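Local coordinates for myroilysin (Myroides profundi, PDB 5CZW), which is probably a zinc-dependent endopeptidase of the astacin (M12A) family, held latent by its propeptide through a cysteine switch, at residues 87-92 and 115-120; 101-106 and 139-144; 156-161 and 182-187. The protein carries 1 engineered substitution. All blocks are in the same frame, centred on the assembly; numbering follows the deposited sequence.

Contact 1. Residues 87-92 and 115-120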
loop_
_atom_site.group_PDB
_atom_site.type_symbol
_atom_site.label_atom_id
_atom_site.label_comp_id
_atom_site.label_asym_id
_atom_site.label_seq_id
_atom_site.Cartn_x
_atom_site.Cartn_y
_atom_site.Cartn_z
ATOM N N PRO A 87 11.613 12.564 -7.371
ATOM C CA PRO A 87 11.019 12.580 -6.072
ATOM C C PRO A 87 11.411 11.292 -5.351
ATOM O O PRO A 87 11.650 10.243 -5.977
ATOM C CB PRO A 87 9.525 12.590 -6.381
ATOM C CG PRO A 87 9.426 13.105 -7.771
ATOM C CD PRO A 87 10.617 12.546 -8.452
ATOM N N GLN A 88 11.409 11.344 -4.040
ATOM C CA GLN A 88 11.794 10.190 -3.248
ATOM C C GLN A 88 10.734 9.093 -3.231
ATOM O O GLN A 88 11.038 7.886 -3.277
ATOM C CB GLN A 88 12.118 10.609 -1.826
ATOM C CG GLN A 88 13.415 11.357 -1.674
ATOM C CD GLN A 88 13.596 12.088 -0.384
ATOM O OE1 GLN A 88 12.736 12.818 0.055
ATOM N NE2 GLN A 88 14.731 11.861 0.234
ATOM N N ILE A 89 9.467 9.549 -3.188
ATOM C CA ILE A 89 8.269 8.681 -3.322
ATOM C C ILE A 89 7.671 9.045 -4.636
ATOM O O ILE A 89 7.429 10.199 -4.954
ATOM C CB ILE A 89 7.285 8.888 -2.177
ATOM C CG1 ILE A 89 7.960 8.388 -0.873
ATOM C CG2 ILE A 89 5.961 8.144 -2.429
ATOM C CD1 ILE A 89 7.196 8.734 0.362
ATOM N N ARG A 90 7.450 7.996 -5.436
ATOM C CA ARG A 90 6.947 8.152 -6.833
ATOM C C ARG A 90 5.671 7.309 -7.008
ATOM O O ARG A 90 5.693 6.076 -6.898
ATOM C CB ARG A 90 7.976 7.798 -7.900
ATOM C CG ARG A 90 9.242 8.671 -7.740
ATOM C CD ARG A 90 10.348 8.326 -8.752
ATOM N NE ARG A 90 10.880 7.020 -8.547
ATOM C CZ ARG A 90 11.821 6.705 -7.697
ATOM N NH1 ARG A 90 12.296 7.597 -6.920
ATOM N NH2 ARG A 90 12.233 5.434 -7.581
ATOM N N VAL A 91 4.560 8.021 -7.078
ATOM C CA VAL A 91 3.208 7.423 -7.009
ATOM C C VAL A 91 2.548 7.342 -8.428
ATOM O O VAL A 91 2.434 8.355 -9.191
ATOM C CB VAL A 91 2.271 8.328 -6.181
ATOM C CG1 VAL A 91 0.899 7.632 -6.128
ATOM C CG2 VAL A 91 2.876 8.635 -4.833
ATOM N N THR A 92 2.218 6.133 -8.816
ATOM C CA THR A 92 1.387 5.917 -9.993
ATOM C C THR A 92 -0.028 5.516 -9.682
ATOM O O THR A 92 -0.335 5.186 -8.545
ATOM C CB THR A 92 2.041 4.884 -10.901
ATOM O OG1 THR A 92 2.359 3.740 -10.148
ATOM C CG2 THR A 92 3.339 5.480 -11.566
ATOM N N GLU A 115 8.113 3.244 -10.212
ATOM C CA GLU A 115 7.359 3.792 -9.109
ATOM C C GLU A 115 7.687 3.189 -7.795
ATOM O O GLU A 115 8.194 2.047 -7.691
ATOM C CB GLU A 115 5.871 3.574 -9.379
ATOM C CG GLU A 115 5.338 2.165 -9.117
ATOM C CD GLU A 115 5.589 1.154 -10.201
ATOM O OE1 GLU A 115 6.470 1.405 -11.076
ATOM O OE2 GLU A 115 4.923 0.106 -10.165
ATOM N N THR A 116 7.425 3.956 -6.706
ATOM C CA THR A 116 7.613 3.427 -5.375
ATOM C C THR A 116 6.245 3.110 -4.650
ATOM O O THR A 116 6.237 2.497 -3.561
ATOM C CB THR A 116 8.419 4.328 -4.434
ATOM O OG1 THR A 116 7.582 5.435 -4.017
ATOM C CG2 THR A 116 9.684 4.757 -5.112
ATOM N N MET A 117 5.163 3.602 -5.261
ATOM C CA MET A 117 3.812 3.436 -4.718
ATOM C C MET A 117 2.827 3.401 -5.903
ATOM O O MET A 117 3.034 4.095 -6.914
ATOM C CB MET A 117 3.480 4.649 -3.856
ATOM C CG MET A 117 2.116 4.579 -3.155
ATOM S SD MET A 117 1.769 6.000 -2.069
ATOM C CE MET A 117 3.062 5.889 -0.841
ATOM N N ASN A 118 1.718 2.658 -5.779
ATOM C CA ASN A 118 0.672 2.642 -6.823
ATOM C C ASN A 118 -0.695 2.608 -6.100
ATOM O O ASN A 118 -0.869 1.949 -5.130
ATOM C CB ASN A 118 0.788 1.433 -7.696
ATOM C CG ASN A 118 -0.117 1.483 -8.908
ATOM O OD1 ASN A 118 0.058 2.375 -9.763
ATOM N ND2 ASN A 118 -1.173 0.646 -8.956
ATOM N N PHE A 119 -1.639 3.333 -6.694
ATOM C CA PHE A 119 -3.038 3.236 -6.323
ATOM C C PHE A 119 -3.752 2.628 -7.540
ATOM O O PHE A 119 -3.787 3.226 -8.606
ATOM C CB PHE A 119 -3.518 4.616 -6.037
ATOM C CG PHE A 119 -3.004 5.140 -4.738
ATOM C CD1 PHE A 119 -3.356 4.518 -3.557
ATOM C CD2 PHE A 119 -2.071 6.117 -4.718
ATOM C CE1 PHE A 119 -2.822 5.012 -2.367
ATOM C CE2 PHE A 119 -1.515 6.625 -3.566
ATOM C CZ PHE A 119 -1.888 6.057 -2.369
ATOM N N GLY A 120 -4.287 1.454 -7.303
ATOM C CA GLY A 120 -4.834 0.675 -8.406
ATOM C C GLY A 120 -6.296 0.817 -8.747
ATOM O O GLY A 120 -6.724 0.133 -9.697
#
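Val91 pairs with Met117, and Thr92 with Asn118, in a short parallel ladder of buried backbone inside the mixed sheet of the astacin-type metzincin fold. Strand 89-92 has strand 48-54 on its other flank, and strand 117-118 has strand 100-101. Thr92 N gives a bond of 2.9 Å to Met117 O, and Thr92 O receives Phe119 N. Just before the ladder, Arg90 O is gripped by two donors, Thr116 N and Met117 N. Only the first of these lies in the carbonyl plane. On the face that turns to helix 128-143, Val91 and Met117 run side by side, with CG2 4.0 Å from SD. The Met117 CE methyl meets Ile89 CG2. Val91 CG1 comes to the edge of the Phe119 ring, 3.6 Å from CD2. The opposite face is polar. Thr92 OG1 donates to Asn118 OD1 at 2.7 Å, an oxygen that also takes Thr94 N, while Asn118 ND2 reaches Gly98 O. Both amide ends are thus used. Thr116 OG1 sits between its own backbone N and carbonyl carbon (chi1 75°). From there it accepts Arg90 N at 2.9 Å in a nearly straight bond (163°). Arg90 NH1 donates to Pro87 O, which lies in the guanidinium plane at its edge. Over one face, toward the rim, lies the Thr116 CG2 methyl, 3.6 Å from Arg90 NH2.

Contact 2. Residues 101-106 and 139-144. With ZN (zinc ion), chain B.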
loop_
_atom_site.group_PDB
_atom_site.type_symbol
_atom_site.label_atom_id
_atom_site.label_comp_id
_atom_site.label_asym_id
_atom_site.label_seq_id
_atom_site.Cartn_x
_atom_site.Cartn_y
_atom_site.Cartn_z
ATOM N N SER A 101 3.010 -0.036 -1.659
ATOM C CA SER A 101 4.189 0.858 -1.465
ATOM C C SER A 101 5.332 0.025 -0.907
ATOM O O SER A 101 5.132 -0.863 -0.060
ATOM C CB SER A 101 3.897 1.984 -0.468
ATOM O OG SER A 101 5.010 2.822 -0.259
ATOM N N TYR A 102 6.537 0.354 -1.349
ATOM C CA TYR A 102 7.700 -0.129 -0.644
ATOM C C TYR A 102 7.698 0.397 0.753
ATOM O O TYR A 102 7.090 1.415 1.069
ATOM C CB TYR A 102 9.002 0.173 -1.431
ATOM C CG TYR A 102 9.005 -0.470 -2.785
ATOM C CD1 TYR A 102 9.318 -1.845 -2.918
ATOM C CD2 TYR A 102 8.635 0.227 -3.948
ATOM C CE1 TYR A 102 9.250 -2.452 -4.125
ATOM C CE2 TYR A 102 8.523 -0.412 -5.160
ATOM C CZ TYR A 102 8.914 -1.738 -5.253
ATOM O OH TYR A 102 8.860 -2.393 -6.454
ATOM N N LEU A 103 8.404 -0.279 1.637
ATOM C CA LEU A 103 8.430 0.117 3.017
ATOM C C LEU A 103 9.468 1.150 3.422
ATOM O O LEU A 103 10.619 0.891 3.368
ATOM C CB LEU A 103 8.701 -1.086 3.889
ATOM C CG LEU A 103 7.666 -2.181 3.795
ATOM C CD1 LEU A 103 7.971 -3.310 4.758
ATOM C CD2 LEU A 103 6.285 -1.655 4.131
ATOM N N GLY A 104 8.997 2.294 3.878
ATOM C CA GLY A 104 9.924 3.254 4.429
ATOM C C GLY A 104 11.007 3.677 3.430
ATOM O O GLY A 104 10.750 3.858 2.245
ATOM N N THR A 105 12.237 3.780 3.956
ATOM C CA THR A 105 13.345 4.160 3.147
ATOM C C THR A 105 13.702 3.139 2.034
ATOM O O THR A 105 14.548 3.494 1.193
ATOM C CB THR A 105 14.584 4.436 3.997
ATOM O OG1 THR A 105 14.888 3.275 4.731
ATOM C CG2 THR A 105 14.476 5.604 4.860
ATOM N N GLN A 106 12.975 2.026 1.928
ATOM C CA GLN A 106 13.187 1.131 0.785
ATOM C C GLN A 106 12.869 1.870 -0.538
ATOM O O GLN A 106 13.350 1.514 -1.517
ATOM C CB GLN A 106 12.453 -0.219 0.892
ATOM C CG GLN A 106 13.080 -1.114 1.928
ATOM C CD GLN A 106 12.854 -2.584 1.752
ATOM O OE1 GLN A 106 13.755 -3.352 1.349
ATOM N NE2 GLN A 106 11.706 -3.003 2.103
ATOM N N PHE A 139 0.492 5.306 2.590
ATOM C CA PHE A 139 1.493 6.187 3.210
ATOM C C PHE A 139 2.043 5.699 4.532
ATOM O O PHE A 139 3.217 5.990 4.908
ATOM C CB PHE A 139 1.021 7.661 3.178
ATOM C CG PHE A 139 1.313 8.332 1.851
ATOM C CD1 PHE A 139 0.362 8.223 0.804
ATOM C CD2 PHE A 139 2.486 8.972 1.540
ATOM C CE1 PHE A 139 0.620 8.777 -0.483
ATOM C CE2 PHE A 139 2.696 9.575 0.277
ATOM C CZ PHE A 139 1.750 9.448 -0.724
ATOM N N GLY A 140 1.261 4.852 5.226
ATOM C CA GLY A 140 1.746 4.153 6.422
ATOM C C GLY A 140 2.881 3.239 6.045
ATOM O O GLY A 140 3.941 3.253 6.669
ATOM N N HIS A 141 2.732 2.419 5.006
ATOM C CA HIS A 141 3.842 1.661 4.534
ATOM C C HIS A 141 4.945 2.572 4.105
ATOM O O HIS A 141 6.136 2.220 4.402
ATOM C CB HIS A 141 3.401 0.889 3.290
ATOM C CG HIS A 141 2.431 -0.223 3.508
ATOM N ND1 HIS A 141 2.558 -1.183 4.465
ATOM C CD2 HIS A 141 1.346 -0.561 2.815
ATOM C CE1 HIS A 141 1.547 -2.012 4.431
ATOM N NE2 HIS A 141 0.888 -1.682 3.378
ATOM N N ALA A 142 4.671 3.716 3.458
ATOM C CA ALA A 142 5.766 4.638 3.035
ATOM C C ALA A 142 6.625 5.193 4.211
ATOM O O ALA A 142 7.822 5.524 4.045
ATOM C CB ALA A 142 5.271 5.768 2.140
ATOM N N LEU A 143 6.006 5.228 5.411
ATOM C CA LEU A 143 6.690 5.577 6.650
ATOM C C LEU A 143 7.353 4.460 7.396
ATOM O O LEU A 143 8.072 4.693 8.356
ATOM C CB LEU A 143 5.739 6.321 7.558
ATOM C CG LEU A 143 5.139 7.611 7.064
ATOM C CD1 LEU A 143 3.974 8.099 7.921
ATOM C CD2 LEU A 143 6.263 8.669 7.054
ATOM N N GLY A 144 7.087 3.260 6.935
ATOM C CA GLY A 144 7.686 2.057 7.421
ATOM C C GLY A 144 6.816 1.083 8.157
ATOM O O GLY A 144 7.313 0.044 8.672
HETATM ZN ZN ZN B . -0.912 -2.679 2.889
#
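This contact belongs to the zinc site: His141, a zinc ligand, lies against Ser101 of strand 100-101 and Leu103 and Gly104 of the loop after it. NE2 of His141 binds the zinc ion at 2.1 Å, and His137, His147 and Cys23 complete the site. ND1 of the same ring bonds to Met145 O, which should fix its rotation. The CD2 methyl of Leu103 approaches the ring obliquely, 3.8 Å from His141 ND1, and Ser101 CB packs on His141 CB at 3.9 Å. Met203 also touches this histidine, in keeping with the Met-turn of metzincins. The helix end is that of the metzincin HExxHxxGxxH motif, with Gly144 as its glycine. Gly144 has positive phi (112°) and closes a Schellman motif, its N bonding to His141 O. That carbonyl oxygen takes a second donor in its plane, Gly104 N at 2.9 Å. Space between the two glycines is tight, as their CA atoms are 3.9 Å apart. Gly104 CA also makes a C-H...O contact of 3.1 Å with Ala142 O, the oxygen bonded by Trp43 NE1. With OG anti to the backbone N (chi1 179°), Ser101 donates in plane to a lone pair of Tyr102 O, and OG lies 3.8 Å from Ala142 CB.

Contact 3. Residues 156-161 and 182-187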
loop_
_atom_site.group_PDB
_atom_site.type_symbol
_atom_site.label_atom_id
_atom_site.label_comp_id
_atom_site.label_asym_id
_atom_site.label_seq_id
_atom_site.Cartn_x
_atom_site.Cartn_y
_atom_site.Cartn_z
ATOM N N ILE A 156 -7.717 -18.897 6.809
ATOM C CA ILE A 156 -8.281 -18.134 5.723
ATOM C C ILE A 156 -8.686 -19.022 4.564
ATOM O O ILE A 156 -7.863 -19.752 4.043
ATOM C CB ILE A 156 -7.279 -17.065 5.237
ATOM C CG1 ILE A 156 -6.866 -16.148 6.414
ATOM C CG2 ILE A 156 -7.898 -16.276 4.073
ATOM C CD1 ILE A 156 -5.580 -15.367 6.223
ATOM N N PRO A 157 -9.977 -18.858 4.167
ATOM C CA PRO A 157 -10.377 -19.696 3.049
ATOM C C PRO A 157 -9.986 -19.205 1.652
ATOM O O PRO A 157 -10.804 -18.866 0.897
ATOM C CB PRO A 157 -11.900 -19.771 3.199
ATOM C CG PRO A 157 -12.245 -18.446 3.616
ATOM C CD PRO A 157 -11.214 -18.093 4.644
ATOM N N TRP A 158 -8.718 -19.219 1.353
ATOM C CA TRP A 158 -8.237 -18.824 0.057
ATOM C C TRP A 158 -8.739 -19.683 -1.066
ATOM O O TRP A 158 -8.790 -20.957 -0.968
ATOM C CB TRP A 158 -6.709 -18.877 -0.009
ATOM C CG TRP A 158 -5.929 -18.069 0.973
ATOM C CD1 TRP A 158 -5.277 -18.545 2.042
ATOM C CD2 TRP A 158 -5.730 -16.640 0.990
ATOM N NE1 TRP A 158 -4.661 -17.527 2.711
ATOM C CE2 TRP A 158 -4.942 -16.343 2.106
ATOM C CE3 TRP A 158 -6.118 -15.588 0.154
ATOM C CZ2 TRP A 158 -4.517 -15.045 2.403
ATOM C CZ3 TRP A 158 -5.691 -14.283 0.462
ATOM C CH2 TRP A 158 -4.906 -14.045 1.583
ATOM N N ASP A 159 -9.042 -19.028 -2.179
ATOM C CA ASP A 159 -9.278 -19.768 -3.423
ATOM C C ASP A 159 -7.936 -19.794 -4.079
ATOM O O ASP A 159 -7.524 -18.817 -4.702
ATOM C CB ASP A 159 -10.311 -19.061 -4.251
ATOM C CG ASP A 159 -10.552 -19.741 -5.596
ATOM O OD1 ASP A 159 -9.607 -20.372 -6.135
ATOM O OD2 ASP A 159 -11.680 -19.572 -6.126
ATOM N N LYS A 160 -7.199 -20.881 -3.891
ATOM C CA LYS A 160 -5.753 -20.833 -4.189
ATOM C C LYS A 160 -5.476 -20.573 -5.695
ATOM O O LYS A 160 -4.608 -19.763 -6.063
ATOM C CB LYS A 160 -5.041 -22.085 -3.647
ATOM C CG LYS A 160 -5.298 -22.316 -2.159
ATOM C CD LYS A 160 -4.319 -23.290 -1.501
ATOM C CE LYS A 160 -3.172 -22.571 -0.817
ATOM N NZ LYS A 160 -2.625 -23.343 0.340
ATOM N N ASN A 161 -6.256 -21.225 -6.537
ATOM C CA ASN A 161 -6.284 -20.970 -7.980
ATOM C C ASN A 161 -6.362 -19.472 -8.284
ATOM O O ASN A 161 -5.616 -18.953 -9.142
ATOM C CB ASN A 161 -7.491 -21.697 -8.622
ATOM C CG ASN A 161 -7.858 -21.149 -9.994
ATOM O OD1 ASN A 161 -7.269 -21.542 -11.000
ATOM N ND2 ASN A 161 -8.851 -20.252 -10.045
ATOM N N ASN A 182 5.564 -16.209 0.081
ATOM C CA ASN A 182 5.462 -14.765 0.388
ATOM C C ASN A 182 4.072 -14.324 0.871
ATOM O O ASN A 182 3.933 -13.298 1.630
ATOM C CB ASN A 182 5.903 -13.924 -0.840
ATOM C CG ASN A 182 7.353 -14.195 -1.269
ATOM O OD1 ASN A 182 8.195 -14.607 -0.494
ATOM N ND2 ASN A 182 7.613 -14.003 -2.541
ATOM N N LEU A 183 3.052 -15.088 0.521
ATOM C CA LEU A 183 1.678 -14.743 0.858
ATOM C C LEU A 183 1.053 -15.695 1.898
ATOM O O LEU A 183 0.776 -15.280 3.047
ATOM C CB LEU A 183 0.845 -14.578 -0.386
ATOM C CG LEU A 183 -0.560 -14.090 -0.106
ATOM C CD1 LEU A 183 -0.534 -12.572 0.110
ATOM C CD2 LEU A 183 -1.514 -14.417 -1.172
ATOM N N PHE A 184 0.841 -16.964 1.518
ATOM C CA PHE A 184 0.191 -17.912 2.418
ATOM C C PHE A 184 0.981 -18.086 3.717
ATOM O O PHE A 184 0.402 -17.991 4.806
ATOM C CB PHE A 184 -0.096 -19.254 1.727
ATOM C CG PHE A 184 -1.003 -19.171 0.515
ATOM C CD1 PHE A 184 -2.118 -18.336 0.458
ATOM C CD2 PHE A 184 -0.711 -19.943 -0.632
ATOM C CE1 PHE A 184 -2.928 -18.331 -0.704
ATOM C CE2 PHE A 184 -1.510 -19.894 -1.776
ATOM C CZ PHE A 184 -2.611 -19.100 -1.809
ATOM N N ALA A 185 2.294 -18.212 3.605
ATOM C CA ALA A 185 3.146 -18.418 4.786
ATOM C C ALA A 185 3.056 -17.186 5.682
ATOM O O ALA A 185 2.780 -17.297 6.884
ATOM C CB ALA A 185 4.563 -18.619 4.328
ATOM N N THR A 186 3.352 -16.004 5.096
ATOM C CA THR A 186 3.306 -14.755 5.854
ATOM C C THR A 186 1.959 -14.529 6.589
ATOM O O THR A 186 1.930 -14.169 7.789
ATOM C CB THR A 186 3.544 -13.582 4.869
ATOM O OG1 THR A 186 4.824 -13.759 4.252
ATOM C CG2 THR A 186 3.423 -12.244 5.559
ATOM N N TYR A 187 0.858 -14.756 5.867
ATOM C CA TYR A 187 -0.494 -14.481 6.430
ATOM C C TYR A 187 -1.202 -15.745 7.001
ATOM O O TYR A 187 -2.430 -15.817 6.994
ATOM C CB TYR A 187 -1.358 -13.742 5.429
ATOM C CG TYR A 187 -0.691 -12.441 5.116
ATOM C CD1 TYR A 187 -0.633 -11.456 6.058
ATOM C CD2 TYR A 187 -0.119 -12.214 3.901
ATOM C CE1 TYR A 187 0.035 -10.241 5.847
ATOM C CE2 TYR A 187 0.522 -10.988 3.660
ATOM C CZ TYR A 187 0.529 -10.007 4.595
ATOM O OH TYR A 187 1.286 -8.848 4.361
HETATM O O HOH W 1 -2.623 -18.274 4.832
#
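Leu183 opens this contact from helix 178-184, its CD2 methyl 4.4 Å from CH2 at the six-membered end of the Trp158 indole. Next comes Phe184, with the largest share of the contact. It turns an edge to the Trp158 face in a tilted edge-to-face pair. Its ring and the five-membered indole ring have centroids 4.6 Å apart and planes at 54°, and Phe184 CE1 stands 3.4 Å from Trp158 CG. Over one face of the Phe184 ring comes Lys160, whose chain bends at chi3 (96°). Lys160 CE makes a CH-pi contact 3.7 Å from the Phe184 ring centroid, and Lys160 NZ a cation-pi contact at 4.4 Å. Phe184 O holds a water, which takes the N-H of Trp158 NE1 at 3.0 Å and donates weakly to Tyr187 O. Ile156 covers the indole on the face opposite Phe184, with CG2 over the ring centre. Without the Trp158 indole, as with an alanine here, the Phe184 edge and Ile156 CG2 would probably face a gap, and the water would lose its N-H donor. Three residues on, Tyr187 O is touched by Ile156 CD1 at 3.3 Å. The phenol of Tyr187 leads away from the contact: its OH bonds to Asp25 and to ND1 of the zinc ligand His147, and its ring stacks on Tyr205. Through Tyr187 the segment reaches the second shell of the zinc site, in the C-terminal part of a metzincin domain.

In the fold
Contacts 1 and 2 are buried and close together, their centres about 11 Å apart. They touch where Met117 SD packs on Phe139 and where Thr116 O probably accepts a hydrogen bond from Tyr102 N. Strand 117-118 is shared in effect: its backbone pairs with strand 89-92 and its Met117 side chain meets helix 128-143. Contact 1 rests on strand backbone bonds and contact 2 on glycines and a helix end. Contact 3 is only partly buried and far from contact 1, with centres about 26 Å apart on opposite sides of the chain's centre. It relies on aromatic, cation-pi and water-mediated contacts. Contacts 2 and 3 do not touch, but both reach the zinc site, through His141 and through Tyr187 on His147.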